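Local coordinates for uncharacterized protein HtdX (Mycobacterium tuberculosis, PDB 4OOB) that catalyses the reversible hydration of trans-2-enoyl-CoA to (3R)-3-hydroxyacyl-CoA, with a broad chain-length range and a preference for C8 to C12 substrates, at residues G102-L107 against T124-Q129. Residues are numbered along the deposited sequence; the frame is centred on the assembly and turned at random.
Sequences GLLVDL and TFLHQQ
G102-L107 and T124-Q129 pair as antiparallel strands at the open end of the hairpin 102-113/116-128, within the long antiparallel sheet of this hotdog-fold enzyme. Two hydrogen-bonded pairs, L103 with H127 and V105 with F125, supply the four backbone bonds. The tightest of them runs from H127 N to L103 O (2.9 Å). Where the strand gives out, H127 O accepts twice: L103 N reaches it from one face of the carbonyl plane, and Q129 NE2, folding back along its own chain, arrives from the opposite face at 2.7 Å.

Side chains then sort by face. On one, L104 CD2 packs against L126 CD1 (3.6 Å), and L126, its CG anti to the backbone N (chi1 178°), also brings CD1 over the carbonyl carbon of G102. Farther along, T124 OG1 donates to D106 OD1 at 2.5 Å, meeting the carboxylate from above its plane. The other face carries V105, whose CG1 touches the edge of the H127 imidazole, and F125, whose ring edge meets L107 CD2 (3.9 Å).

Strand 86-99 flanks the hairpin on the G102-L107 side, giving D106 a salt bridge to R97 and a hydrogen bond from N95. Strand 69-77 lies beyond T124, while helix 43-57 covers L107 and F125 through V52, M53 and F49.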
loop_
_atom_site.group_PDB
_atom_site.type_symbol
_atom_site.label_atom_id
_atom_site.label_comp_id
_atom_site.label_asym_id
_atom_site.label_seq_id
_atom_site.Cartn_x
_atom_site.Cartn_y
_atom_site.Cartn_z
ATOM N N GLY A 102 -8.042 -14.943 9.075
ATOM C CA GLY A 102 -9.055 -14.788 8.038
ATOM C C GLY A 102 -8.698 -15.395 6.707
ATOM O O GLY A 102 -7.946 -16.378 6.644
ATOM N N LEU A 103 -9.207 -14.774 5.654
ATOM C CA LEU A 103 -9.109 -15.255 4.301
ATOM C C LEU A 103 -8.310 -14.213 3.496
ATOM O O LEU A 103 -8.668 -13.042 3.432
ATOM C CB LEU A 103 -10.502 -15.464 3.727
ATOM C CG LEU A 103 -11.123 -16.840 3.407
ATOM C CD1 LEU A 103 -10.518 -18.048 4.130
ATOM C CD2 LEU A 103 -12.633 -16.834 3.551
ATOM N N LEU A 104 -7.214 -14.679 2.906
ATOM C CA LEU A 104 -6.372 -13.870 2.080
ATOM C C LEU A 104 -6.869 -14.059 0.661
ATOM O O LEU A 104 -7.220 -15.177 0.262
ATOM C CB LEU A 104 -4.883 -14.307 2.149
ATOM C CG LEU A 104 -4.224 -14.369 3.523
ATOM C CD1 LEU A 104 -2.958 -15.232 3.500
ATOM C CD2 LEU A 104 -3.847 -12.959 3.995
ATOM N N VAL A 105 -6.821 -12.968 -0.092
ATOM C CA VAL A 105 -7.038 -13.007 -1.528
ATOM C C VAL A 105 -6.034 -12.097 -2.213
ATOM O O VAL A 105 -5.667 -11.049 -1.674
ATOM C CB VAL A 105 -8.451 -12.547 -1.883
ATOM C CG1 VAL A 105 -8.686 -11.107 -1.397
ATOM C CG2 VAL A 105 -8.656 -12.655 -3.376
ATOM N N ASP A 106 -5.621 -12.468 -3.409
ATOM C CA ASP A 106 -4.741 -11.649 -4.189
ATOM C C ASP A 106 -5.511 -10.848 -5.220
ATOM O O ASP A 106 -6.352 -11.379 -5.946
ATOM C CB ASP A 106 -3.722 -12.506 -4.920
ATOM C CG ASP A 106 -2.661 -13.131 -4.015
ATOM O OD1 ASP A 106 -2.444 -12.756 -2.824
ATOM O OD2 ASP A 106 -2.030 -14.052 -4.551
ATOM N N LEU A 107 -5.185 -9.554 -5.307
ATOM C CA LEU A 107 -5.797 -8.629 -6.297
ATOM C C LEU A 107 -4.712 -8.176 -7.238
ATOM O O LEU A 107 -3.776 -7.538 -6.814
ATOM C CB LEU A 107 -6.386 -7.432 -5.584
ATOM C CG LEU A 107 -7.804 -7.520 -5.005
ATOM C CD1 LEU A 107 -8.387 -8.893 -5.047
ATOM C CD2 LEU A 107 -7.894 -6.956 -3.601
ATOM N N THR A 124 -2.265 -8.208 -1.533
ATOM C CA THR A 124 -2.905 -9.222 -0.793
ATOM C C THR A 124 -3.567 -8.568 0.393
ATOM O O THR A 124 -2.916 -7.934 1.214
ATOM C CB THR A 124 -1.847 -10.261 -0.378
ATOM O OG1 THR A 124 -1.346 -10.856 -1.567
ATOM C CG2 THR A 124 -2.415 -11.340 0.439
ATOM N N PHE A 125 -4.873 -8.737 0.458
ATOM C CA PHE A 125 -5.668 -8.350 1.604
ATOM C C PHE A 125 -6.114 -9.583 2.409
ATOM O O PHE A 125 -6.402 -10.651 1.842
ATOM C CB PHE A 125 -6.889 -7.527 1.155
ATOM C CG PHE A 125 -6.604 -6.072 0.999
ATOM C CD1 PHE A 125 -6.354 -5.286 2.105
ATOM C CD2 PHE A 125 -6.616 -5.474 -0.238
ATOM C CE1 PHE A 125 -6.105 -3.924 1.972
ATOM C CE2 PHE A 125 -6.339 -4.126 -0.376
ATOM C CZ PHE A 125 -6.060 -3.356 0.721
ATOM N N LEU A 126 -6.077 -9.417 3.730
ATOM C CA LEU A 126 -6.641 -10.348 4.724
ATOM C C LEU A 126 -8.006 -9.795 5.134
ATOM O O LEU A 126 -8.121 -8.657 5.672
ATOM C CB LEU A 126 -5.746 -10.471 5.979
ATOM C CG LEU A 126 -6.259 -11.399 7.114
ATOM C CD1 LEU A 126 -6.169 -12.867 6.739
ATOM C CD2 LEU A 126 -5.522 -11.171 8.405
ATOM N N HIS A 127 -9.039 -10.554 4.796
ATOM C CA HIS A 127 -10.380 -10.258 5.246
ATOM C C HIS A 127 -10.682 -11.026 6.511
ATOM O O HIS A 127 -10.877 -12.236 6.494
ATOM C CB HIS A 127 -11.356 -10.590 4.150
ATOM C CG HIS A 127 -11.152 -9.752 2.925
ATOM N ND1 HIS A 127 -11.430 -8.401 2.897
ATOM C CD2 HIS A 127 -10.700 -10.067 1.692
ATOM C CE1 HIS A 127 -11.163 -7.922 1.699
ATOM N NE2 HIS A 127 -10.712 -8.909 0.953
ATOM N N GLN A 128 -10.732 -10.319 7.616
ATOM C CA GLN A 128 -10.847 -10.982 8.898
ATOM C C GLN A 128 -12.127 -11.805 9.031
ATOM O O GLN A 128 -13.237 -11.414 8.556
ATOM C CB GLN A 128 -10.789 -9.983 10.049
ATOM C CG GLN A 128 -9.742 -8.897 9.966
ATOM C CD GLN A 128 -9.475 -8.243 11.317
ATOM O OE1 GLN A 128 -9.444 -7.002 11.451
ATOM N NE2 GLN A 128 -9.337 -9.063 12.326
ATOM N N GLN A 129 -11.968 -12.916 9.755
ATOM C CA GLN A 129 -13.027 -13.913 10.045
ATOM C C GLN A 129 -12.359 -15.140 10.646
ATOM O O GLN A 129 -11.152 -15.359 10.437
ATOM C CB GLN A 129 -13.784 -14.344 8.764
ATOM C CG GLN A 129 -12.891 -14.966 7.712
ATOM C CD GLN A 129 -13.413 -14.785 6.307
ATOM O OE1 GLN A 129 -14.161 -15.579 5.828
ATOM N NE2 GLN A 129 -12.959 -13.748 5.630
#